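Local coordinates for protein nucleoporin NUP82 (Saccharomyces cerevisiae, PDB 3PBP) that serves as a structural constituent of the nuclear pore complex, this chain being the N-terminal domain of the protein, which interacts with the nucleoporin NUP116, at residues L294-A303 / V315-I325; D378-W389 / K409-I420. The protein carries 1 engineered substitution. All blocks are in the same frame, centred on the assembly; numbering follows the deposited sequence.

Both contacts pair antiparallel strands broken by a beta bulge, in two sheets that follow one another along the chain and are consistent with neighbouring blades of a beta-propeller. Contact 1 is largely buried: a hairpin whose small and aliphatic side chains fill the space between sheets, with a phenylalanine clasped at its end and polar groups near the NUP116 chain. Contact 2 is only partly buried; it joins 380-385 to 413-419, an outermost strand of its sheet in this chain, across a helical insertion, and mixes isoleucine and aromatic packing with exposed charged residues. The two meet where L324 CD2 packs on V384 CG2, 4.1 Å apart, an apolar contact between the two sheets.

Contact 1: residues L294-A303 / V315-I325; sequences LYDYTATNIA and VCVSFDDGSLI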
loop_
_atom_site.group_PDB
_atom_site.type_symbol
_atom_site.label_atom_id
_atom_site.label_comp_id
_atom_site.label_asym_id
_atom_site.label_seq_id
_atom_site.Cartn_x
_atom_site.Cartn_y
_atom_site.Cartn_z
ATOM N N LEU A 294 -8.252 15.512 13.075
ATOM C CA LEU A 294 -7.172 14.688 12.543
ATOM C C LEU A 294 -6.100 15.380 11.704
ATOM O O LEU A 294 -5.038 14.805 11.459
ATOM C CB LEU A 294 -7.778 13.501 11.780
ATOM C CG LEU A 294 -8.659 12.638 12.697
ATOM C CD1 LEU A 294 -9.484 11.662 11.874
ATOM C CD2 LEU A 294 -7.791 11.905 13.710
ATOM N N TYR A 295 -6.361 16.607 11.265
ATOM C CA TYR A 295 -5.360 17.319 10.482
ATOM C C TYR A 295 -4.147 17.591 11.373
ATOM O O TYR A 295 -3.047 17.843 10.878
ATOM C CB TYR A 295 -5.930 18.632 9.942
ATOM C CG TYR A 295 -6.656 18.491 8.622
ATOM C CD1 TYR A 295 -5.977 18.092 7.471
ATOM C CD2 TYR A 295 -8.026 18.758 8.518
ATOM C CE1 TYR A 295 -6.641 17.959 6.251
ATOM C CE2 TYR A 295 -8.693 18.627 7.301
ATOM C CZ TYR A 295 -7.993 18.226 6.175
ATOM O OH TYR A 295 -8.648 18.085 4.975
ATOM N N ASP A 296 -4.356 17.520 12.686
ATOM C CA ASP A 296 -3.287 17.762 13.651
ATOM C C ASP A 296 -2.574 16.484 14.061
ATOM O O ASP A 296 -1.698 16.516 14.918
ATOM C CB ASP A 296 -3.833 18.450 14.912
ATOM C CG ASP A 296 -4.342 19.857 14.642
ATOM O OD1 ASP A 296 -3.563 20.681 14.099
ATOM O OD2 ASP A 296 -5.519 20.134 14.977
ATOM N N TYR A 297 -2.948 15.358 13.465
ATOM C CA TYR A 297 -2.312 14.093 13.805
ATOM C C TYR A 297 -1.810 13.339 12.580
ATOM O O TYR A 297 -1.910 13.823 11.444
ATOM C CB TYR A 297 -3.270 13.215 14.603
ATOM C CG TYR A 297 -3.723 13.868 15.893
ATOM C CD1 TYR A 297 -4.823 14.731 15.918
ATOM C CD2 TYR A 297 -3.019 13.660 17.088
ATOM C CE1 TYR A 297 -5.209 15.370 17.096
ATOM C CE2 TYR A 297 -3.397 14.296 18.268
ATOM C CZ TYR A 297 -4.491 15.150 18.266
ATOM O OH TYR A 297 -4.862 15.791 19.429
ATOM N N THR A 298 -1.257 12.157 12.818
ATOM C CA THR A 298 -0.732 11.349 11.730
ATOM C C THR A 298 -1.320 9.946 11.715
ATOM O O THR A 298 -1.553 9.342 12.768
ATOM C CB THR A 298 0.801 11.228 11.816
ATOM O OG1 THR A 298 1.380 12.532 11.966
ATOM C CG2 THR A 298 1.354 10.576 10.548
ATOM N N ALA A 299 -1.557 9.444 10.503
ATOM C CA ALA A 299 -2.099 8.108 10.299
ATOM C C ALA A 299 -1.028 7.074 10.683
ATOM O O ALA A 299 0.148 7.215 10.328
ATOM C CB ALA A 299 -2.519 7.945 8.844
ATOM N N THR A 300 -1.440 6.038 11.409
ATOM C CA THR A 300 -0.498 5.015 11.869
ATOM C C THR A 300 -0.557 3.669 11.148
ATOM O O THR A 300 0.466 3.171 10.660
ATOM C CB THR A 300 -0.690 4.727 13.362
ATOM O OG1 THR A 300 -0.787 5.955 14.078
ATOM C CG2 THR A 300 0.499 3.954 13.898
ATOM N N ASN A 301 -1.752 3.075 11.109
ATOM C CA ASN A 301 -1.940 1.784 10.465
ATOM C C ASN A 301 -3.164 1.737 9.585
ATOM O O ASN A 301 -4.040 2.591 9.654
ATOM C CB ASN A 301 -2.071 0.674 11.506
ATOM C CG ASN A 301 -0.976 0.722 12.544
ATOM O OD1 ASN A 301 -1.049 1.501 13.495
ATOM N ND2 ASN A 301 0.054 -0.103 12.366
ATOM N N ILE A 302 -3.211 0.721 8.742
ATOM C CA ILE A 302 -4.352 0.528 7.875
ATOM C C ILE A 302 -4.691 -0.967 7.882
ATOM O O ILE A 302 -3.808 -1.835 7.896
ATOM C CB ILE A 302 -4.067 1.042 6.443
ATOM C CG1 ILE A 302 -5.344 0.945 5.608
ATOM C CG2 ILE A 302 -2.923 0.260 5.799
ATOM C CD1 ILE A 302 -5.215 1.570 4.214
ATOM N N ALA A 303 -5.979 -1.262 7.911
ATOM C CA ALA A 303 -6.427 -2.638 7.948
ATOM C C ALA A 303 -7.643 -2.782 7.074
ATOM O O ALA A 303 -8.375 -1.822 6.842
ATOM C CB ALA A 303 -6.782 -3.041 9.381
ATOM N N VAL A 315 -12.303 -0.181 5.142
ATOM C CA VAL A 315 -10.905 0.170 5.314
ATOM C C VAL A 315 -10.774 0.876 6.646
ATOM O O VAL A 315 -11.518 1.807 6.914
ATOM C CB VAL A 315 -10.414 1.112 4.203
ATOM C CG1 VAL A 315 -8.949 1.447 4.424
ATOM C CG2 VAL A 315 -10.615 0.459 2.846
ATOM N N CYS A 316 -9.849 0.429 7.489
ATOM C CA CYS A 316 -9.667 1.059 8.785
ATOM C C CYS A 316 -8.297 1.705 8.896
ATOM O O CYS A 316 -7.288 1.095 8.533
ATOM C CB CYS A 316 -9.846 0.039 9.911
ATOM S SG CYS A 316 -9.617 0.740 11.586
ATOM N N VAL A 317 -8.269 2.940 9.397
ATOM C CA VAL A 317 -7.021 3.680 9.568
ATOM C C VAL A 317 -6.819 4.216 10.996
ATOM O O VAL A 317 -7.744 4.758 11.606
ATOM C CB VAL A 317 -6.950 4.856 8.584
ATOM C CG1 VAL A 317 -5.595 5.525 8.675
ATOM C CG2 VAL A 317 -7.198 4.358 7.169
ATOM N N SER A 318 -5.601 4.046 11.513
ATOM C CA SER A 318 -5.202 4.511 12.848
ATOM C C SER A 318 -4.621 5.915 12.789
ATOM O O SER A 318 -4.090 6.335 11.753
ATOM C CB SER A 318 -4.103 3.626 13.436
ATOM O OG SER A 318 -4.603 2.372 13.828
ATOM N N PHE A 319 -4.686 6.617 13.921
ATOM C CA PHE A 319 -4.146 7.974 14.029
ATOM C C PHE A 319 -3.511 8.243 15.397
ATOM O O PHE A 319 -3.889 7.622 16.394
ATOM C CB PHE A 319 -5.250 8.991 13.760
ATOM C CG PHE A 319 -5.483 9.261 12.301
ATOM C CD1 PHE A 319 -4.650 10.126 11.605
ATOM C CD2 PHE A 319 -6.546 8.657 11.629
ATOM C CE1 PHE A 319 -4.870 10.393 10.258
ATOM C CE2 PHE A 319 -6.775 8.917 10.282
ATOM C CZ PHE A 319 -5.933 9.790 9.592
ATOM N N ASP A 320 -2.543 9.165 15.420
ATOM C CA ASP A 320 -1.828 9.560 16.641
ATOM C C ASP A 320 -2.736 9.735 17.851
ATOM O O ASP A 320 -2.394 9.328 18.949
ATOM C CB ASP A 320 -1.113 10.898 16.449
ATOM C CG ASP A 320 0.190 10.776 15.723
ATOM O OD1 ASP A 320 1.008 9.920 16.119
ATOM O OD2 ASP A 320 0.404 11.560 14.765
ATOM N N ASP A 321 -3.881 10.374 17.647
ATOM C CA ASP A 321 -4.814 10.651 18.730
ATOM C C ASP A 321 -5.564 9.440 19.264
ATOM O O ASP A 321 -6.579 9.588 19.952
ATOM C CB ASP A 321 -5.821 11.717 18.277
ATOM C CG ASP A 321 -6.819 11.190 17.257
ATOM O OD1 ASP A 321 -6.422 10.365 16.405
ATOM O OD2 ASP A 321 -7.998 11.612 17.300
ATOM N N GLY A 322 -5.063 8.247 18.961
ATOM C CA GLY A 322 -5.729 7.043 19.425
ATOM C C GLY A 322 -7.120 6.946 18.829
ATOM O O GLY A 322 -8.030 6.383 19.433
ATOM N N SER A 323 -7.273 7.498 17.627
ATOM C CA SER A 323 -8.550 7.504 16.918
ATOM C C SER A 323 -8.548 6.495 15.755
ATOM O O SER A 323 -7.489 6.077 15.246
ATOM C CB SER A 323 -8.840 8.924 16.403
ATOM O OG SER A 323 -10.200 9.105 16.048
ATOM N N LEU A 324 -9.749 6.118 15.334
ATOM C CA LEU A 324 -9.935 5.151 14.259
ATOM C C LEU A 324 -10.991 5.664 13.302
ATOM O O LEU A 324 -12.019 6.161 13.744
ATOM C CB LEU A 324 -10.442 3.843 14.853
ATOM C CG LEU A 324 -9.706 2.552 14.562
ATOM C CD1 LEU A 324 -8.247 2.702 14.957
ATOM C CD2 LEU A 324 -10.378 1.433 15.331
ATOM N N ILE A 325 -10.752 5.568 12.000
ATOM C CA ILE A 325 -11.784 5.988 11.060
ATOM C C ILE A 325 -12.126 4.801 10.164
ATOM O O ILE A 325 -11.256 4.222 9.517
ATOM C CB ILE A 325 -11.376 7.228 10.192
ATOM C CG1 ILE A 325 -10.212 6.900 9.256
ATOM C CG2 ILE A 325 -11.027 8.378 11.087
ATOM C CD1 ILE A 325 -9.948 7.981 8.203
#
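The antiparallel hairpin of strands 299-306 and 313-319 pairs A299 with F319, I302 with V317 and A303 with C316. Between the first two pairs the register slips by one residue, a beta bulge opposite S318: S318 O accepts from T300 N, while S318 N donates to N301 O at 2.8 Å, nearly straight at 165°. A303 and C316 then exchange two backbone bonds. At the end of strand 313-319 the F319 ring is clasped on both faces: A299 CB lies 4.1 Å from its centroid, and L294 CD2 sits over the opposite face at 4.2 Å. An alanine methyl is small enough to fit under the ring, whereas the branched leucine also reaches I325 CG2 with CD1, at 3.7 Å. The turn after F319 is held as well, D320 N giving a bond to T298 O. D321 CB rests over the centre of the Y297 ring, 3.5 Å from the centroid, and D320 CB lies at the edge of that ring, 3.4 Å from Y297 CD2. A serine in place of Y297 would probably leave D321 CB without its aromatic cover and open a gap beside D320. With CG between its backbone N and carbonyl carbon (chi1 72°), D321 directs its carboxylate to a salt bridge with R353 of strand 347-355, and T298 OG1 bonds R114 of the NUP116 chain. A299, I302 and V317 pack on L197 of strand 194-198, whereas A303 and C316 meet L363 of strand 362-364.

Contact 2: residues D378-W389 / K409-I420; sequences DNIIQQVNFMSW and KFESKLEDIATI
W389 holds CG between its backbone N and carbonyl carbon (chi1 49°), and F410 turns its CG away from its own carbonyl carbon (chi1 -60°); together these rotations bring the two rings into an offset edge-to-face pair. The edge of F410 is directed at the face of the indole, with 5.5 Å between the centroids of the F410 ring and the W389 five-membered ring and their planes 81° apart. F410 CA lies over a face of that same five-membered ring. At the indole's edge, W389 NE1 makes a weak bond to S412 OG (3.3 Å), a hydroxyl small enough to lie there and also hydrogen-bonded to E352. Strands 380-385 and 413-419 are antiparallel neighbours in a sheet that fits a propeller blade, and helix 387-399 belongs to the connection between them. N385 suits the start of that helix: its OD1 accepts from M387 N at 3.2 Å, an Asx turn, while its backbone N and O both bond K413. Farther along, I417 and A418 face I381 together in a classic beta bulge, with I381 O taking a bond from I417 N at 2.7 Å and a weak one from A418 N. I381 and I420 cross at about a right angle, CD1 of the former meeting CG2 of the latter, and I381 and A418 also touch L439 of strand 434-440. On the other face of the sheet, V384 CG2 packs against L414 CD1 at 3.8 Å.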
loop_
_atom_site.group_PDB
_atom_site.type_symbol
_atom_site.label_atom_id
_atom_site.label_comp_id
_atom_site.label_asym_id
_atom_site.label_seq_id
_atom_site.Cartn_x
_atom_site.Cartn_y
_atom_site.Cartn_z
ATOM N N ASP A 378 -1.868 0.104 24.393
ATOM C CA ASP A 378 -0.657 -0.095 25.180
ATOM C C ASP A 378 -0.671 -1.272 26.141
ATOM O O ASP A 378 0.352 -1.925 26.340
ATOM C CB ASP A 378 -0.300 1.172 25.949
ATOM C CG ASP A 378 1.188 1.445 25.926
ATOM O OD1 ASP A 378 1.961 0.461 25.812
ATOM O OD2 ASP A 378 1.577 2.634 26.023
ATOM N N ASN A 379 -1.818 -1.541 26.748
ATOM C CA ASN A 379 -1.910 -2.650 27.683
ATOM C C ASN A 379 -3.212 -3.395 27.509
ATOM O O ASN A 379 -3.533 -4.295 28.289
ATOM C CB ASN A 379 -1.797 -2.143 29.116
ATOM C CG ASN A 379 -0.505 -1.408 29.359
ATOM O OD1 ASN A 379 0.582 -1.952 29.142
ATOM N ND2 ASN A 379 -0.611 -0.160 29.806
ATOM N N ILE A 380 -3.963 -3.014 26.484
ATOM C CA ILE A 380 -5.231 -3.660 26.210
ATOM C C ILE A 380 -5.280 -4.174 24.791
ATOM O O ILE A 380 -4.515 -3.746 23.928
ATOM C CB ILE A 380 -6.426 -2.691 26.367
ATOM C CG1 ILE A 380 -6.547 -2.222 27.813
ATOM C CG2 ILE A 380 -7.728 -3.385 25.959
ATOM C CD1 ILE A 380 -7.841 -1.477 28.091
ATOM N N ILE A 381 -6.175 -5.128 24.578
ATOM C CA ILE A 381 -6.431 -5.672 23.265
ATOM C C ILE A 381 -7.923 -5.476 23.261
ATOM O O ILE A 381 -8.638 -6.142 24.006
ATOM C CB ILE A 381 -6.144 -7.180 23.145
ATOM C CG1 ILE A 381 -4.660 -7.459 23.337
ATOM C CG2 ILE A 381 -6.565 -7.673 21.767
ATOM C CD1 ILE A 381 -4.327 -8.929 23.245
ATOM N N GLN A 382 -8.389 -4.520 22.477
ATOM C CA GLN A 382 -9.814 -4.259 22.395
ATOM C C GLN A 382 -10.306 -4.842 21.084
ATOM O O GLN A 382 -9.516 -5.125 20.179
ATOM C CB GLN A 382 -10.085 -2.753 22.437
ATOM C CG GLN A 382 -9.972 -2.135 23.818
ATOM C CD GLN A 382 -10.108 -0.630 23.790
ATOM O OE1 GLN A 382 -9.164 0.082 23.461
ATOM N NE2 GLN A 382 -11.293 -0.136 24.122
ATOM N N GLN A 383 -11.610 -5.048 20.994
ATOM C CA GLN A 383 -12.191 -5.571 19.774
ATOM C C GLN A 383 -13.336 -4.683 19.332
ATOM O O GLN A 383 -14.354 -4.579 20.013
ATOM C CB GLN A 383 -12.719 -6.991 19.958
ATOM C CG GLN A 383 -13.220 -7.578 18.644
ATOM C CD GLN A 383 -14.177 -8.729 18.825
ATOM O OE1 GLN A 383 -13.835 -9.894 18.580
ATOM N NE2 GLN A 383 -15.393 -8.413 19.255
ATOM N N VAL A 384 -13.151 -4.030 18.195
ATOM C CA VAL A 384 -14.174 -3.175 17.639
ATOM C C VAL A 384 -15.064 -4.104 16.823
ATOM O O VAL A 384 -14.583 -4.825 15.954
ATOM C CB VAL A 384 -13.551 -2.109 16.734
ATOM C CG1 VAL A 384 -14.619 -1.185 16.207
ATOM C CG2 VAL A 384 -12.516 -1.336 17.504
ATOM N N ASN A 385 -16.356 -4.111 17.118
ATOM C CA ASN A 385 -17.279 -4.971 16.397
ATOM C C ASN A 385 -18.314 -4.134 15.673
ATOM O O ASN A 385 -19.220 -3.595 16.300
ATOM C CB ASN A 385 -17.976 -5.917 17.374
ATOM C CG ASN A 385 -18.909 -6.887 16.679
ATOM O OD1 ASN A 385 -19.857 -6.485 15.999
ATOM N ND2 ASN A 385 -18.647 -8.179 16.850
ATOM N N PHE A 386 -18.195 -4.023 14.354
ATOM C CA PHE A 386 -19.157 -3.227 13.617
ATOM C C PHE A 386 -20.146 -3.987 12.752
ATOM O O PHE A 386 -20.614 -3.476 11.733
ATOM C CB PHE A 386 -18.455 -2.145 12.795
ATOM C CG PHE A 386 -17.094 -2.526 12.293
ATOM C CD1 PHE A 386 -16.942 -3.195 11.096
ATOM C CD2 PHE A 386 -15.959 -2.162 13.002
ATOM C CE1 PHE A 386 -15.678 -3.492 10.605
ATOM C CE2 PHE A 386 -14.693 -2.457 12.520
ATOM C CZ PHE A 386 -14.554 -3.123 11.316
HETATM N N MSE A 387 -20.485 -5.201 13.175
HETATM C CA MSE A 387 -21.451 -6.015 12.445
HETATM C C MSE A 387 -22.874 -5.548 12.740
HETATM O O MSE A 387 -23.832 -6.013 12.119
HETATM C CB MSE A 387 -21.300 -7.493 12.812
HETATM C CG MSE A 387 -20.184 -8.196 12.057
HETATM SE SE MSE A 387 -20.412 -8.097 10.107
HETATM C CE MSE A 387 -21.535 -9.660 9.834
ATOM N N SER A 388 -22.994 -4.631 13.702
ATOM C CA SER A 388 -24.278 -4.060 14.103
ATOM C C SER A 388 -24.857 -3.406 12.865
ATOM O O SER A 388 -26.012 -3.638 12.505
ATOM C CB SER A 388 -24.076 -2.992 15.185
ATOM O OG SER A 388 -23.042 -3.360 16.092
ATOM N N TRP A 389 -24.032 -2.596 12.207
ATOM C CA TRP A 389 -24.441 -1.891 11.001
ATOM C C TRP A 389 -23.917 -2.504 9.713
ATOM O O TRP A 389 -24.593 -2.467 8.686
ATOM C CB TRP A 389 -24.006 -0.424 11.068
ATOM C CG TRP A 389 -22.575 -0.203 11.456
ATOM C CD1 TRP A 389 -22.094 0.014 12.712
ATOM C CD2 TRP A 389 -21.447 -0.100 10.572
ATOM N NE1 TRP A 389 -20.739 0.257 12.669
ATOM C CE2 TRP A 389 -20.316 0.192 11.368
ATOM C CE3 TRP A 389 -21.281 -0.224 9.182
ATOM C CZ2 TRP A 389 -19.038 0.363 10.820
ATOM C CZ3 TRP A 389 -20.010 -0.053 8.642
ATOM C CH2 TRP A 389 -18.908 0.237 9.460
ATOM N N LYS A 409 -27.906 3.406 13.428
ATOM C CA LYS A 409 -26.885 4.180 14.095
ATOM C C LYS A 409 -25.594 3.432 13.854
ATOM O O LYS A 409 -25.449 2.262 14.221
ATOM C CB LYS A 409 -27.178 4.317 15.591
ATOM C CG LYS A 409 -28.337 5.266 15.867
ATOM C CD LYS A 409 -28.038 6.223 17.008
ATOM C CE LYS A 409 -29.055 7.358 17.032
ATOM N NZ LYS A 409 -28.808 8.330 18.139
ATOM N N PHE A 410 -24.663 4.112 13.202
ATOM C CA PHE A 410 -23.383 3.522 12.878
ATOM C C PHE A 410 -22.403 3.640 14.031
ATOM O O PHE A 410 -21.447 4.405 13.984
ATOM C CB PHE A 410 -22.851 4.165 11.597
ATOM C CG PHE A 410 -23.767 3.970 10.422
ATOM C CD1 PHE A 410 -23.922 2.713 9.854
ATOM C CD2 PHE A 410 -24.533 5.017 9.933
ATOM C CE1 PHE A 410 -24.824 2.497 8.823
ATOM C CE2 PHE A 410 -25.439 4.813 8.904
ATOM C CZ PHE A 410 -25.585 3.548 8.348
ATOM N N GLU A 411 -22.676 2.867 15.076
ATOM C CA GLU A 411 -21.841 2.820 16.267
ATOM C C GLU A 411 -21.349 1.389 16.414
ATOM O O GLU A 411 -22.136 0.446 16.362
ATOM C CB GLU A 411 -22.647 3.208 17.501
ATOM C CG GLU A 411 -23.243 4.603 17.427
ATOM C CD GLU A 411 -24.035 4.981 18.673
ATOM O OE1 GLU A 411 -25.131 4.405 18.890
ATOM O OE2 GLU A 411 -23.550 5.855 19.433
ATOM N N SER A 412 -20.047 1.225 16.587
ATOM C CA SER A 412 -19.476 -0.102 16.726
ATOM C C SER A 412 -19.380 -0.474 18.192
ATOM O O SER A 412 -19.157 0.385 19.040
ATOM C CB SER A 412 -18.082 -0.149 16.093
ATOM O OG SER A 412 -18.142 0.173 14.716
ATOM N N LYS A 413 -19.561 -1.758 18.488
ATOM C CA LYS A 413 -19.474 -2.250 19.855
ATOM C C LYS A 413 -18.007 -2.422 20.212
ATOM O O LYS A 413 -17.303 -3.238 19.620
ATOM C CB LYS A 413 -20.181 -3.596 19.987
ATOM C CG LYS A 413 -21.629 -3.589 19.546
ATOM C CD LYS A 413 -22.148 -5.007 19.366
ATOM C CE LYS A 413 -23.485 -5.021 18.639
ATOM N NZ LYS A 413 -23.852 -6.405 18.216
ATOM N N LEU A 414 -17.544 -1.640 21.175
ATOM C CA LEU A 414 -16.162 -1.721 21.610
ATOM C C LEU A 414 -16.142 -2.732 22.747
ATOM O O LEU A 414 -17.105 -2.831 23.502
ATOM C CB LEU A 414 -15.697 -0.351 22.102
ATOM C CG LEU A 414 -14.209 -0.210 22.391
ATOM C CD1 LEU A 414 -13.449 -0.414 21.100
ATOM C CD2 LEU A 414 -13.912 1.164 22.965
ATOM N N GLU A 415 -15.063 -3.495 22.869
ATOM C CA GLU A 415 -14.986 -4.478 23.944
ATOM C C GLU A 415 -13.568 -4.863 24.319
ATOM O O GLU A 415 -12.766 -5.229 23.461
ATOM C CB GLU A 415 -15.759 -5.737 23.572
ATOM C CG GLU A 415 -15.867 -6.717 24.722
ATOM C CD GLU A 415 -16.819 -7.852 24.426
ATOM O OE1 GLU A 415 -16.486 -8.707 23.567
ATOM O OE2 GLU A 415 -17.907 -7.880 25.046
ATOM N N ASP A 416 -13.263 -4.788 25.610
ATOM C CA ASP A 416 -11.934 -5.130 26.097
ATOM C C ASP A 416 -11.749 -6.643 26.126
ATOM O O ASP A 416 -12.446 -7.361 26.841
ATOM C CB ASP A 416 -11.713 -4.530 27.486
ATOM C CG ASP A 416 -11.643 -3.006 27.460
ATOM O OD1 ASP A 416 -10.683 -2.453 26.875
ATOM O OD2 ASP A 416 -12.550 -2.358 28.023
ATOM N N ILE A 417 -10.802 -7.114 25.327
ATOM C CA ILE A 417 -10.522 -8.533 25.221
ATOM C C ILE A 417 -9.632 -9.011 26.344
ATOM O O ILE A 417 -9.920 -10.023 26.977
ATOM C CB ILE A 417 -9.845 -8.863 23.864
ATOM C CG1 ILE A 417 -10.849 -8.677 22.724
ATOM C CG2 ILE A 417 -9.307 -10.279 23.864
ATOM C CD1 ILE A 417 -12.046 -9.611 22.784
ATOM N N ALA A 418 -8.551 -8.286 26.597
ATOM C CA ALA A 418 -7.635 -8.693 27.643
ATOM C C ALA A 418 -6.562 -7.660 27.893
ATOM O O ALA A 418 -6.361 -6.753 27.090
ATOM C CB ALA A 418 -6.991 -10.012 27.272
ATOM N N THR A 419 -5.875 -7.806 29.019
ATOM C CA THR A 419 -4.805 -6.896 29.383
ATOM C C THR A 419 -3.497 -7.545 28.993
ATOM O O THR A 419 -3.233 -8.687 29.359
ATOM C CB THR A 419 -4.790 -6.612 30.898
ATOM O OG1 THR A 419 -6.004 -5.942 31.272
ATOM C CG2 THR A 419 -3.585 -5.747 31.265
ATOM N N ILE A 420 -2.690 -6.815 28.239
ATOM C CA ILE A 420 -1.404 -7.320 27.782
ATOM C C ILE A 420 -0.276 -6.469 28.328
ATOM O O ILE A 420 -0.507 -5.489 29.036
ATOM C CB ILE A 420 -1.299 -7.288 26.253
ATOM C CG1 ILE A 420 -1.488 -5.850 25.767
ATOM C CG2 ILE A 420 -2.325 -8.215 25.644
ATOM C CD1 ILE A 420 -1.149 -5.630 24.318
#